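Local atomic coordinates of helix-turn-helix transcriptional regulator (Pseudomonas aeruginosa, PDB entry 5XHX), a protein that probably binds DNA as a LuxR-family quorum-sensing transcriptional regulator, the chain here being its N-terminal ligand-binding domain without the helix-turn-helix part. Residues R30-T35 with I167-K172; Q34-F39 with E160-W165; L48-S53 with S75-G80; Q84-Q89 with D104-D109; D127-N132 with E154-F159. One frame throughout, in Å; residues are numbered along the deposited sequence.

From the N terminus, helix 28-36 opens contacts 1 and 2, which share Gln34 and Thr35 and end far along the chain on helix 153-173. The loops they close enclose the other three. Contact 3 comes first, a short loop between strand 44-50 and helix 72-81. Contact 4 follows in series, tying the start of helix 86-92 to the chain at 104-109, and contact 5 joins strand 127-134 to the beginning of helix 153-173. Contacts 1 and 3 lie on opposite sides of the chain's centre, about 21 Å apart between centres. Contact 5 touches contacts 1 and 2 through Tyr131, whereas Tyr77 of contact 3 reaches Asp85 of contact 4.

Contact 1: residues R30-T35 with I167-K172; sequences RILAQT and IALMKK
Leu32 and Met170 meet through aliphatic carbon, with CD2 of Leu32 standing 4.1 Å from CG of Met170. The two side chains cross at about a right angle; the methionine touches with CG, while SD and CE lead away from the leucine, the chain bending at chi3 (56°). The other branch of Leu32 faces Leu169 more loosely, its CD1 lying 4.5 Å from Leu169 CD1. Leu32 thus spreads its two methyls over neighbouring residues of helix 153-173. A chi1 of 175° turns the leucine fork away from its own backbone N and carries it out from helix 28-36 toward the other helix. Farther out, Leu143 of strand 140-147 touches both Leu32 and Met170, placing the pair against the sheet, and Leu141 of the same strand adds to the packing on Met170. Leu169 is backed by Leu19 and Leu20 of helix 11-21 and also packs on Leu20 of the second subunit. With no hydrogen bond between the segments and backbones 9.1 Å apart at Leu32 CA and Met170 CA, the helices are joined here by dispersion and burial of apolar surface alone.

Contact 2: residues Q34-F39 with E160-W165; sequences QTLGQF and ELLRPW
Where helix 28-36 gives way to the following turn, it lies beside a kinked part of helix 153-173, and Leu162 reaches in between them to make the closest contacts. Its CD1 methyl sits over one face of the Phe39 ring in a CH-pi contact, 3.8 Å from the ring centroid and 22° off the normal. The methyl is displaced toward the rim, with Phe39 CE2 its nearest ring atom at 3.6 Å from Leu162 CD1. The same methyl meets Leu36, whose CD2 comes within 3.8 Å of Leu162 CD1 as the two leucines slide past each other in opposite directions. Rotation of Leu162 to chi1 -52°, which puts CG opposite the carbonyl carbon, brings one methyl to both partners. The turn is drawn in by Phe39 N, which donates to Leu36 O at 3.0 Å. The kink coincides with Pro164, whose nitrogen carries no proton to give the preceding turn; Trp165 N makes a weak bond to Leu162 O instead. Beyond the contact, His13 of the second subunit packs on Leu162 and meets the Trp165 ring. Cohesion across the pair is therefore apolar, with a single methyl shared between an aromatic face and a leucine branch, next to the dimer interface.

Contact 3: residues L48-S53 with S75-G80; sequences LIFSDS and SRYITG
With chi1 near 180° (-177°), Tyr77 swings its ring away from the backbone N and out from helix 72-81, so that its hydroxyl end reaches Leu48 and Phe50. Leu48 adopts the less common arrangement with CG between the backbone N and the carbonyl carbon (chi1 65°), and this brings CD1 to the phenol. That methyl lies 3.9 Å from Tyr77 CE2, approaching the ring obliquely. Phe50 presents an edge: its CE1 is 3.4 Å from Tyr77 OH, CZ is equally near, and the oxygen lies close to the plane of the phenylalanine ring. Each of the two strand side chains crosses the tyrosine at about a right angle. Leu48 CG in turn covers part of one face of the Phe50 ring, so the strand residues pack on each other as well as on Tyr77. The contact brings helix 72-81 against strand 44-50 of the five-stranded antiparallel sheet in the ligand-binding domain, and beyond the end of this strand the chain bends in an ST turn at Ser51. The phenol oxygen is held by Asp85 OD2 through a hydrogen bond, placing a polar link amid apolar neighbours, and Tyr119 stacks with the Tyr77 ring. Phe50 also meets Tyr88 edge-to-face.

Contact 4: residues Q84-Q89 with D104-D109; sequences QDPFYQ and DIVSED
Ile105 pushes its CD1 methyl into the hollow between Pro86 and Phe87. The methyl stands over the centre of the Phe87 ring, 3.5 Å from the centroid and 12° off the normal, a CH-pi contact of nearly perpendicular approach. On its proline side, Ile105 CD1 lies 4.0 Å from Pro86 CB. The isoleucine reaches this hollow because a chi1 of 70° leaves its CG1 branch flanked by both main-chain neighbours of CA. Beside it, Val106 CG1 rests 4.0 Å from Pro86 CG, the two side chains pointing the same way. Pro86 is the first residue of helix 86-92, and Asp85 is its N-cap: OD1 accepts from Phe87 N at 2.8 Å, met from above the carboxylate plane. The same oxygen lies at the edge of the Phe87 ring. Leu102 touches both Pro86 and Phe87. A water donates to Pro86 O and to Ile105 O, at 2.9 Å from Pro86 O, bridging the two backbones.

Contact 5: residues D127-N132 with E154-F159; sequences DEVQYN and EQIALF
Tyr131 runs from strand 127-134 to helix 153-173, meeting Phe159 with its outer half. Its CB packs instead on Met170 SD. Around the ring, CD1 touches Ile167 CG2, CE1 rests on Arg163 CB and CE2 on Leu36 CD1. CE1 also comes within 3.7 Å of Phe159 O, while CZ lies 4.2 Å from Phe159 CB. At the tip, Tyr131 OH donates to Phe159 O over 2.8 Å; the C=O...O angle is 108°, with the donor tilted 21° from the carbonyl plane. The hydroxyl also sits 3.4 Å from Phe159 CB, so polar and apolar contacts share one site. Here the helix runs along the strand on one side of the antiparallel sheet, the two segment axes 13° apart in direction and 10.9 Å at closest approach. Val129, two residues before the tyrosine, divides its methyls: CG1 meets Ile156 CD1 at 3.7 Å, and CG2 lies 3.8 Å from Phe159 CE2, an off-centre, oblique CH-pi contact. Leu145 of the adjoining strand packs against both Val129 and Phe159.

Contact 1: residues R30-T35 with I167-K172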
# COMPACT_ATOMS: atom_id res chain seq x y z
N ARG A 30 7.26 0.66 12.60
CA ARG A 30 6.63 0.13 13.80
C ARG A 30 5.30 -0.54 13.48
O ARG A 30 5.00 -1.62 14.00
CB ARG A 30 6.45 1.22 14.86
CG ARG A 30 5.86 0.67 16.18
CD ARG A 30 5.64 1.73 17.27
NE ARG A 30 4.85 2.87 16.81
CZ ARG A 30 3.52 2.95 16.88
NH1 ARG A 30 2.81 1.95 17.39
NH2 ARG A 30 2.89 4.03 16.43
N ILE A 31 4.49 0.08 12.61
CA ILE A 31 3.19 -0.50 12.30
C ILE A 31 3.35 -1.78 11.47
O ILE A 31 2.60 -2.75 11.66
CB ILE A 31 2.29 0.52 11.58
CG1 ILE A 31 2.09 1.77 12.45
CG2 ILE A 31 0.91 -0.12 11.24
CD1 ILE A 31 1.59 1.46 13.84
N LEU A 32 4.31 -1.80 10.56
CA LEU A 32 4.56 -3.02 9.78
C LEU A 32 5.00 -4.17 10.69
O LEU A 32 4.47 -5.29 10.61
CB LEU A 32 5.59 -2.74 8.69
CG LEU A 32 6.04 -3.95 7.85
CD1 LEU A 32 4.85 -4.75 7.31
CD2 LEU A 32 6.94 -3.49 6.71
N ALA A 33 5.96 -3.91 11.58
CA ALA A 33 6.42 -4.95 12.50
C ALA A 33 5.29 -5.42 13.42
O ALA A 33 5.18 -6.61 13.73
CB ALA A 33 7.60 -4.44 13.33
N GLN A 34 4.46 -4.49 13.89
CA GLN A 34 3.34 -4.88 14.75
C GLN A 34 2.30 -5.68 13.97
O GLN A 34 1.71 -6.63 14.50
CB GLN A 34 2.71 -3.65 15.40
CG GLN A 34 3.60 -3.05 16.49
CD GLN A 34 3.09 -1.72 17.04
OE1 GLN A 34 2.08 -1.19 16.59
NE2 GLN A 34 3.81 -1.18 18.03
N THR A 35 2.06 -5.31 12.70
CA THR A 35 1.15 -6.11 11.87
C THR A 35 1.66 -7.54 11.73
O THR A 35 0.91 -8.51 11.94
CB THR A 35 0.99 -5.46 10.50
OG1 THR A 35 0.63 -4.09 10.67
CG2 THR A 35 -0.12 -6.15 9.70
N ILE A 167 7.01 -7.10 0.76
CA ILE A 167 8.14 -6.52 0.04
C ILE A 167 7.68 -5.42 -0.91
O ILE A 167 8.43 -4.48 -1.20
CB ILE A 167 8.94 -7.62 -0.69
CG1 ILE A 167 8.13 -8.18 -1.84
CG2 ILE A 167 9.38 -8.77 0.30
CD1 ILE A 167 8.87 -9.29 -2.60
N ALA A 168 6.46 -5.52 -1.45
CA ALA A 168 5.92 -4.44 -2.27
C ALA A 168 5.79 -3.16 -1.46
O ALA A 168 6.17 -2.08 -1.91
CB ALA A 168 4.56 -4.84 -2.85
N LEU A 169 5.25 -3.29 -0.25
CA LEU A 169 5.13 -2.15 0.66
C LEU A 169 6.49 -1.56 1.00
O LEU A 169 6.66 -0.33 0.99
CB LEU A 169 4.44 -2.61 1.95
CG LEU A 169 3.09 -2.12 2.43
CD1 LEU A 169 3.00 -2.46 3.91
CD2 LEU A 169 2.93 -0.63 2.19
N MET A 170 7.44 -2.41 1.38
CA MET A 170 8.78 -1.93 1.74
C MET A 170 9.38 -1.10 0.62
O MET A 170 9.90 -0.01 0.85
CB MET A 170 9.69 -3.11 2.09
CG MET A 170 9.27 -3.84 3.36
SD MET A 170 10.21 -5.35 3.65
CE MET A 170 11.88 -4.61 3.64
N LYS A 171 9.30 -1.62 -0.61
CA LYS A 171 9.85 -0.90 -1.76
C LYS A 171 9.18 0.46 -1.92
O LYS A 171 9.86 1.47 -2.16
CB LYS A 171 9.68 -1.75 -3.03
CG LYS A 171 10.26 -1.14 -4.30
CD LYS A 171 11.73 -0.74 -4.14
CE LYS A 171 12.45 -0.64 -5.48
NZ LYS A 171 12.92 -1.97 -5.97
N LYS A 172 7.86 0.52 -1.74
CA LYS A 172 7.16 1.80 -1.89
C LYS A 172 7.50 2.75 -0.76
O LYS A 172 7.56 3.97 -0.97
CB LYS A 172 5.65 1.56 -1.98
CG LYS A 172 5.22 0.90 -3.29
CD LYS A 172 5.68 1.73 -4.48
CE LYS A 172 5.30 1.09 -5.81
NZ LYS A 172 6.32 0.11 -6.29

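Contact 2: residues Q34-F39 with E160-W165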
# COMPACT_ATOMS: atom_id res chain seq x y z
N GLN A 34 4.46 -4.49 13.89
CA GLN A 34 3.34 -4.88 14.75
C GLN A 34 2.30 -5.68 13.97
O GLN A 34 1.71 -6.63 14.50
CB GLN A 34 2.71 -3.65 15.40
CG GLN A 34 3.60 -3.05 16.49
CD GLN A 34 3.09 -1.72 17.04
OE1 GLN A 34 2.08 -1.19 16.59
NE2 GLN A 34 3.81 -1.18 18.03
N THR A 35 2.06 -5.31 12.70
CA THR A 35 1.15 -6.11 11.87
C THR A 35 1.66 -7.54 11.73
O THR A 35 0.91 -8.51 11.94
CB THR A 35 0.99 -5.46 10.50
OG1 THR A 35 0.63 -4.09 10.67
CG2 THR A 35 -0.12 -6.15 9.70
N LEU A 36 2.94 -7.71 11.38
CA LEU A 36 3.50 -9.05 11.27
C LEU A 36 3.55 -9.76 12.61
O LEU A 36 3.43 -10.99 12.68
CB LEU A 36 4.90 -8.99 10.65
CG LEU A 36 4.95 -8.42 9.23
CD1 LEU A 36 6.38 -8.20 8.76
CD2 LEU A 36 4.21 -9.35 8.27
N GLY A 37 3.74 -9.00 13.69
CA GLY A 37 3.74 -9.55 15.03
C GLY A 37 2.41 -10.15 15.46
O GLY A 37 2.36 -10.81 16.50
N GLN A 38 1.34 -9.93 14.69
CA GLN A 38 0.09 -10.62 14.99
C GLN A 38 0.15 -12.09 14.62
O GLN A 38 -0.64 -12.88 15.15
CB GLN A 38 -1.07 -9.93 14.26
CG GLN A 38 -1.32 -8.50 14.73
CD GLN A 38 -2.30 -7.75 13.86
OE1 GLN A 38 -3.10 -8.36 13.14
NE2 GLN A 38 -2.23 -6.42 13.89
N PHE A 39 1.07 -12.48 13.75
CA PHE A 39 1.22 -13.86 13.31
C PHE A 39 2.39 -14.58 13.97
O PHE A 39 2.53 -15.79 13.78
CB PHE A 39 1.40 -13.94 11.79
CG PHE A 39 0.40 -13.12 11.00
CD1 PHE A 39 -0.77 -13.69 10.52
CD2 PHE A 39 0.65 -11.77 10.73
CE1 PHE A 39 -1.69 -12.94 9.79
CE2 PHE A 39 -0.27 -11.01 10.00
CZ PHE A 39 -1.44 -11.60 9.53
N GLU A 160 6.36 -16.24 4.47
CA GLU A 160 6.40 -16.42 3.02
C GLU A 160 5.04 -16.15 2.38
O GLU A 160 4.97 -15.64 1.26
CB GLU A 160 6.84 -17.86 2.67
CG GLU A 160 8.34 -18.17 2.93
CD GLU A 160 9.27 -17.57 1.87
OE1 GLU A 160 8.79 -16.87 0.94
OE2 GLU A 160 10.48 -17.81 1.97
N LEU A 161 3.95 -16.49 3.07
CA LEU A 161 2.62 -16.24 2.52
C LEU A 161 2.37 -14.75 2.33
O LEU A 161 1.80 -14.33 1.31
CB LEU A 161 1.55 -16.84 3.44
CG LEU A 161 0.14 -16.86 2.84
CD1 LEU A 161 0.05 -17.89 1.73
CD2 LEU A 161 -0.90 -17.17 3.93
N LEU A 162 2.79 -13.94 3.31
CA LEU A 162 2.54 -12.51 3.30
C LEU A 162 3.59 -11.75 2.50
O LEU A 162 3.35 -10.59 2.14
CB LEU A 162 2.53 -11.98 4.74
CG LEU A 162 1.62 -12.67 5.75
CD1 LEU A 162 1.62 -11.93 7.09
CD2 LEU A 162 0.23 -12.79 5.19
N ARG A 163 4.72 -12.39 2.23
CA ARG A 163 5.85 -11.75 1.57
C ARG A 163 5.49 -10.94 0.32
O ARG A 163 6.04 -9.84 0.17
CB ARG A 163 6.88 -12.84 1.24
CG ARG A 163 8.11 -12.39 0.45
CD ARG A 163 8.98 -13.62 0.27
NE ARG A 163 10.02 -13.43 -0.71
CZ ARG A 163 10.80 -14.40 -1.17
NH1 ARG A 163 10.65 -15.65 -0.73
NH2 ARG A 163 11.73 -14.13 -2.09
N PRO A 164 4.61 -11.39 -0.59
CA PRO A 164 4.32 -10.58 -1.79
C PRO A 164 3.99 -9.13 -1.49
O PRO A 164 4.53 -8.22 -2.14
CB PRO A 164 3.14 -11.32 -2.43
CG PRO A 164 3.30 -12.72 -2.02
CD PRO A 164 3.89 -12.68 -0.63
N TRP A 165 3.13 -8.86 -0.51
CA TRP A 165 2.79 -7.48 -0.24
C TRP A 165 3.69 -6.84 0.81
O TRP A 165 3.81 -5.61 0.83
CB TRP A 165 1.32 -7.33 0.17
CG TRP A 165 0.86 -8.11 1.37
CD1 TRP A 165 0.20 -9.30 1.37
CD2 TRP A 165 0.98 -7.73 2.75
NE1 TRP A 165 -0.07 -9.70 2.66
CE2 TRP A 165 0.39 -8.74 3.52
CE3 TRP A 165 1.53 -6.61 3.40
CZ2 TRP A 165 0.34 -8.70 4.92
CZ3 TRP A 165 1.49 -6.57 4.78
CH2 TRP A 165 0.90 -7.61 5.53

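Contact 3: residues L48-S53 with S75-G80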
# COMPACT_ATOMS: atom_id res chain seq x y z
N LEU A 48 16.58 -1.15 7.93
CA LEU A 48 17.89 -0.59 7.60
C LEU A 48 18.22 -0.90 6.14
O LEU A 48 17.65 -1.81 5.53
CB LEU A 48 18.98 -1.13 8.54
CG LEU A 48 19.40 -2.62 8.59
CD1 LEU A 48 20.60 -2.82 9.57
CD2 LEU A 48 18.24 -3.55 9.02
N ILE A 49 19.18 -0.14 5.61
CA ILE A 49 19.68 -0.37 4.26
C ILE A 49 21.15 -0.75 4.35
O ILE A 49 21.97 0.02 4.87
CB ILE A 49 19.47 0.87 3.36
CG1 ILE A 49 17.97 1.20 3.27
CG2 ILE A 49 20.09 0.63 1.99
CD1 ILE A 49 17.67 2.55 2.56
N PHE A 50 21.47 -1.96 3.89
CA PHE A 50 22.84 -2.40 3.73
C PHE A 50 23.37 -1.96 2.37
O PHE A 50 22.60 -1.79 1.41
CB PHE A 50 22.93 -3.93 3.84
CG PHE A 50 22.65 -4.49 5.21
CD1 PHE A 50 23.24 -3.95 6.34
CD2 PHE A 50 21.81 -5.59 5.35
CE1 PHE A 50 23.00 -4.51 7.60
CE2 PHE A 50 21.55 -6.14 6.61
CZ PHE A 50 22.15 -5.62 7.74
N SER A 51 24.68 -1.79 2.29
CA SER A 51 25.33 -1.38 1.05
C SER A 51 26.82 -1.70 1.17
O SER A 51 27.24 -2.43 2.08
CB SER A 51 25.10 0.11 0.78
OG SER A 51 25.89 0.91 1.65
N ASP A 52 27.62 -1.14 0.27
CA ASP A 52 29.07 -1.26 0.38
C ASP A 52 29.67 -0.24 1.35
O ASP A 52 30.88 -0.26 1.55
CB ASP A 52 29.73 -1.14 -0.99
CG ASP A 52 29.46 -2.34 -1.89
OD1 ASP A 52 29.06 -3.42 -1.37
OD2 ASP A 52 29.64 -2.21 -3.11
N SER A 53 28.86 0.63 1.94
CA SER A 53 29.33 1.45 3.05
C SER A 53 28.57 1.14 4.34
O SER A 53 27.97 0.07 4.47
CB SER A 53 29.24 2.94 2.70
OG SER A 53 27.92 3.32 2.33
N SER A 75 26.18 2.75 17.39
CA SER A 75 27.33 3.29 16.67
C SER A 75 28.35 2.21 16.35
O SER A 75 28.89 2.17 15.23
CB SER A 75 27.97 4.41 17.49
OG SER A 75 29.17 4.85 16.89
N ARG A 76 28.60 1.29 17.29
CA ARG A 76 29.52 0.19 17.02
C ARG A 76 29.02 -0.69 15.89
O ARG A 76 29.81 -1.15 15.05
CB ARG A 76 29.74 -0.66 18.27
CG ARG A 76 30.51 0.02 19.41
CD ARG A 76 31.22 -1.03 20.25
NE ARG A 76 32.32 -1.61 19.50
CZ ARG A 76 32.84 -2.81 19.72
NH1 ARG A 76 32.36 -3.60 20.68
NH2 ARG A 76 33.85 -3.23 18.97
N TYR A 77 27.72 -0.98 15.88
CA TYR A 77 27.16 -1.74 14.78
C TYR A 77 27.43 -1.03 13.46
O TYR A 77 27.99 -1.61 12.53
CB TYR A 77 25.65 -1.95 14.99
CG TYR A 77 25.03 -2.79 13.90
CD1 TYR A 77 25.11 -4.17 13.94
CD2 TYR A 77 24.39 -2.20 12.83
CE1 TYR A 77 24.56 -4.95 12.95
CE2 TYR A 77 23.82 -2.98 11.82
CZ TYR A 77 23.91 -4.34 11.88
OH TYR A 77 23.38 -5.12 10.88
N ILE A 78 27.08 0.25 13.39
CA ILE A 78 27.18 1.00 12.14
C ILE A 78 28.63 1.12 11.67
O ILE A 78 28.90 1.04 10.46
CB ILE A 78 26.52 2.38 12.32
CG1 ILE A 78 25.00 2.20 12.47
CG2 ILE A 78 26.84 3.31 11.16
CD1 ILE A 78 24.26 3.51 12.74
N THR A 79 29.58 1.29 12.59
CA THR A 79 30.97 1.54 12.16
C THR A 79 31.79 0.27 12.05
O THR A 79 33.00 0.36 11.79
CB THR A 79 31.68 2.51 13.12
OG1 THR A 79 31.77 1.92 14.42
CG2 THR A 79 30.94 3.82 13.21
N GLY A 80 31.20 -0.91 12.21
CA GLY A 80 32.00 -2.10 11.98
C GLY A 80 31.41 -3.44 12.35
O GLY A 80 31.63 -4.42 11.63

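Contact 4: residues Q84-Q89 with D104-D109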
# COMPACT_ATOMS: atom_id res chain seq x y z
N GLN A 84 30.06 -8.45 10.78
CA GLN A 84 29.90 -9.80 11.31
C GLN A 84 28.44 -10.22 11.40
O GLN A 84 28.13 -11.32 11.90
CB GLN A 84 30.54 -9.89 12.72
CG GLN A 84 32.04 -9.46 12.76
CD GLN A 84 32.49 -9.00 14.16
OE1 GLN A 84 31.95 -9.44 15.18
NE2 GLN A 84 33.49 -8.12 14.20
N ASP A 85 27.52 -9.36 10.98
CA ASP A 85 26.10 -9.70 11.03
C ASP A 85 25.81 -10.64 9.87
O ASP A 85 25.92 -10.23 8.71
CB ASP A 85 25.26 -8.43 10.96
CG ASP A 85 23.74 -8.71 11.05
OD1 ASP A 85 23.32 -9.88 10.95
OD2 ASP A 85 22.98 -7.73 11.18
N PRO A 86 25.43 -11.89 10.15
CA PRO A 86 25.10 -12.81 9.04
C PRO A 86 24.05 -12.25 8.08
O PRO A 86 24.07 -12.59 6.89
CB PRO A 86 24.60 -14.08 9.77
CG PRO A 86 24.33 -13.68 11.18
CD PRO A 86 25.22 -12.49 11.48
N PHE A 87 23.19 -11.35 8.55
CA PHE A 87 22.19 -10.79 7.65
C PHE A 87 22.77 -9.73 6.72
O PHE A 87 22.26 -9.53 5.61
CB PHE A 87 21.02 -10.23 8.47
CG PHE A 87 20.14 -11.30 9.03
CD1 PHE A 87 19.15 -11.88 8.24
CD2 PHE A 87 20.32 -11.78 10.33
CE1 PHE A 87 18.33 -12.89 8.74
CE2 PHE A 87 19.50 -12.81 10.83
CZ PHE A 87 18.51 -13.35 10.04
N TYR A 88 23.85 -9.05 7.14
CA TYR A 88 24.55 -8.20 6.18
C TYR A 88 25.24 -9.03 5.11
O TYR A 88 25.17 -8.72 3.92
CB TYR A 88 25.58 -7.30 6.87
CG TYR A 88 26.60 -6.77 5.88
CD1 TYR A 88 26.25 -5.77 4.98
CD2 TYR A 88 27.88 -7.30 5.81
CE1 TYR A 88 27.16 -5.27 4.06
CE2 TYR A 88 28.82 -6.80 4.87
CZ TYR A 88 28.44 -5.79 4.00
OH TYR A 88 29.31 -5.28 3.07
N GLN A 89 25.92 -10.11 5.53
CA GLN A 89 26.66 -10.91 4.57
C GLN A 89 25.74 -11.55 3.53
O GLN A 89 26.09 -11.63 2.35
CB GLN A 89 27.48 -11.98 5.32
CG GLN A 89 28.66 -11.40 6.15
CD GLN A 89 29.77 -10.73 5.30
OE1 GLN A 89 29.89 -10.96 4.09
NE2 GLN A 89 30.62 -9.91 5.96
N ASP A 104 19.62 -20.64 8.91
CA ASP A 104 20.01 -21.02 7.55
C ASP A 104 21.23 -20.27 7.01
O ASP A 104 21.77 -20.68 5.97
CB ASP A 104 18.82 -20.81 6.59
CG ASP A 104 17.63 -21.73 6.88
OD1 ASP A 104 17.84 -22.85 7.40
OD2 ASP A 104 16.48 -21.34 6.58
N ILE A 105 21.68 -19.19 7.65
CA ILE A 105 22.65 -18.28 7.04
C ILE A 105 23.89 -18.04 7.89
O ILE A 105 24.76 -17.28 7.48
CB ILE A 105 22.00 -16.92 6.70
CG1 ILE A 105 21.67 -16.16 7.99
CG2 ILE A 105 20.77 -17.12 5.80
CD1 ILE A 105 21.22 -14.72 7.75
N VAL A 106 23.99 -18.63 9.06
CA VAL A 106 25.15 -18.39 9.90
C VAL A 106 26.35 -19.21 9.42
O VAL A 106 26.21 -20.27 8.80
CB VAL A 106 24.83 -18.69 11.38
CG1 VAL A 106 23.94 -17.61 11.95
CG2 VAL A 106 24.16 -20.05 11.52
N SER A 107 27.54 -18.69 9.71
CA SER A 107 28.75 -19.49 9.70
C SER A 107 28.83 -20.29 10.99
O SER A 107 28.05 -20.08 11.93
CB SER A 107 29.99 -18.60 9.57
OG SER A 107 29.84 -17.66 8.53
N GLU A 108 29.79 -21.21 11.06
CA GLU A 108 29.93 -22.02 12.27
C GLU A 108 30.53 -21.23 13.43
O GLU A 108 30.15 -21.45 14.59
CB GLU A 108 30.76 -23.26 11.97
CG GLU A 108 29.98 -24.36 11.26
CD GLU A 108 29.22 -25.26 12.22
OE1 GLU A 108 28.83 -26.39 11.82
OE2 GLU A 108 29.02 -24.86 13.39
N ASP A 109 31.43 -20.28 13.14
CA ASP A 109 32.01 -19.41 14.16
C ASP A 109 31.15 -18.18 14.45
O ASP A 109 31.67 -17.18 14.98
CB ASP A 109 33.42 -18.98 13.74
CG ASP A 109 33.42 -18.02 12.56
OD1 ASP A 109 34.45 -17.34 12.35
OD2 ASP A 109 32.41 -17.95 11.84
O HOH W 1 25.38 -15.01 5.92

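Contact 5: residues D127-N132 with E154-F159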
# COMPACT_ATOMS: atom_id res chain seq x y z
N ASP A 127 16.27 -15.42 18.10
CA ASP A 127 16.08 -15.79 16.69
C ASP A 127 15.80 -14.54 15.88
O ASP A 127 15.42 -13.49 16.40
CB ASP A 127 14.94 -16.81 16.52
CG ASP A 127 15.07 -17.63 15.23
OD1 ASP A 127 16.06 -17.47 14.47
OD2 ASP A 127 14.17 -18.45 14.99
N GLU A 128 15.99 -14.66 14.56
CA GLU A 128 15.81 -13.51 13.69
C GLU A 128 15.35 -13.98 12.32
O GLU A 128 15.80 -15.02 11.83
CB GLU A 128 17.12 -12.71 13.54
CG GLU A 128 16.93 -11.30 13.02
CD GLU A 128 18.25 -10.53 12.88
OE1 GLU A 128 18.27 -9.48 12.17
OE2 GLU A 128 19.26 -10.98 13.46
N VAL A 129 14.48 -13.18 11.70
CA VAL A 129 14.24 -13.30 10.26
C VAL A 129 14.39 -11.91 9.68
O VAL A 129 14.28 -10.91 10.37
CB VAL A 129 12.85 -13.87 9.89
CG1 VAL A 129 12.67 -15.24 10.48
CG2 VAL A 129 11.74 -12.90 10.35
N GLN A 130 14.58 -11.86 8.37
CA GLN A 130 14.73 -10.59 7.68
C GLN A 130 14.11 -10.70 6.30
O GLN A 130 14.39 -11.65 5.56
CB GLN A 130 16.22 -10.23 7.58
CG GLN A 130 16.53 -8.83 7.17
CD GLN A 130 18.03 -8.57 7.24
OE1 GLN A 130 18.53 -8.06 8.24
NE2 GLN A 130 18.74 -8.98 6.21
N TYR A 131 13.30 -9.71 5.92
CA TYR A 131 12.95 -9.49 4.52
C TYR A 131 14.02 -8.61 3.87
O TYR A 131 14.30 -7.52 4.38
CB TYR A 131 11.59 -8.80 4.40
CG TYR A 131 10.38 -9.65 4.77
CD1 TYR A 131 9.76 -10.47 3.83
CD2 TYR A 131 9.85 -9.59 6.05
CE1 TYR A 131 8.62 -11.22 4.17
CE2 TYR A 131 8.73 -10.32 6.40
CZ TYR A 131 8.12 -11.13 5.46
OH TYR A 131 7.01 -11.84 5.83
N ASN A 132 14.58 -9.07 2.75
CA ASN A 132 15.62 -8.36 2.00
C ASN A 132 15.06 -7.89 0.67
O ASN A 132 14.61 -8.72 -0.13
CB ASN A 132 16.83 -9.25 1.70
CG ASN A 132 17.72 -9.45 2.87
OD1 ASN A 132 17.28 -9.41 4.01
ND2 ASN A 132 19.02 -9.64 2.60
N GLU A 154 5.89 -22.97 11.03
CA GLU A 154 4.60 -22.34 10.78
C GLU A 154 4.74 -20.83 10.65
O GLU A 154 4.07 -20.21 9.82
CB GLU A 154 3.63 -22.69 11.91
CG GLU A 154 2.25 -22.13 11.74
CD GLU A 154 1.32 -22.57 12.86
OE1 GLU A 154 1.58 -23.63 13.48
OE2 GLU A 154 0.33 -21.85 13.13
N GLN A 155 5.60 -20.22 11.46
CA GLN A 155 5.85 -18.78 11.33
C GLN A 155 6.58 -18.46 10.03
O GLN A 155 6.23 -17.49 9.34
CB GLN A 155 6.66 -18.28 12.54
CG GLN A 155 5.88 -18.21 13.85
CD GLN A 155 5.61 -19.58 14.45
OE1 GLN A 155 6.49 -20.45 14.46
NE2 GLN A 155 4.39 -19.79 14.93
N ILE A 156 7.61 -19.24 9.68
CA ILE A 156 8.31 -19.01 8.41
C ILE A 156 7.33 -19.14 7.24
O ILE A 156 7.32 -18.32 6.32
CB ILE A 156 9.49 -19.98 8.25
CG1 ILE A 156 10.49 -19.85 9.40
CG2 ILE A 156 10.17 -19.73 6.90
CD1 ILE A 156 11.03 -18.47 9.58
N ALA A 157 6.49 -20.18 7.28
CA ALA A 157 5.46 -20.36 6.26
C ALA A 157 4.59 -19.11 6.14
O ALA A 157 4.33 -18.62 5.03
CB ALA A 157 4.62 -21.59 6.60
N LEU A 158 4.13 -18.58 7.28
CA LEU A 158 3.34 -17.35 7.26
C LEU A 158 4.10 -16.19 6.63
O LEU A 158 3.56 -15.44 5.80
CB LEU A 158 2.92 -16.98 8.68
CG LEU A 158 1.48 -17.30 9.06
CD1 LEU A 158 0.56 -16.30 8.36
CD2 LEU A 158 1.13 -18.73 8.67
N PHE A 159 5.35 -15.98 7.08
CA PHE A 159 6.16 -14.90 6.51
C PHE A 159 6.25 -15.01 4.99
O PHE A 159 6.23 -14.00 4.28
CB PHE A 159 7.56 -14.92 7.14
CG PHE A 159 7.60 -14.46 8.56
CD1 PHE A 159 6.87 -13.35 8.98
CD2 PHE A 159 8.39 -15.13 9.50
CE1 PHE A 159 6.92 -12.92 10.32
CE2 PHE A 159 8.45 -14.71 10.83
CZ PHE A 159 7.72 -13.59 11.23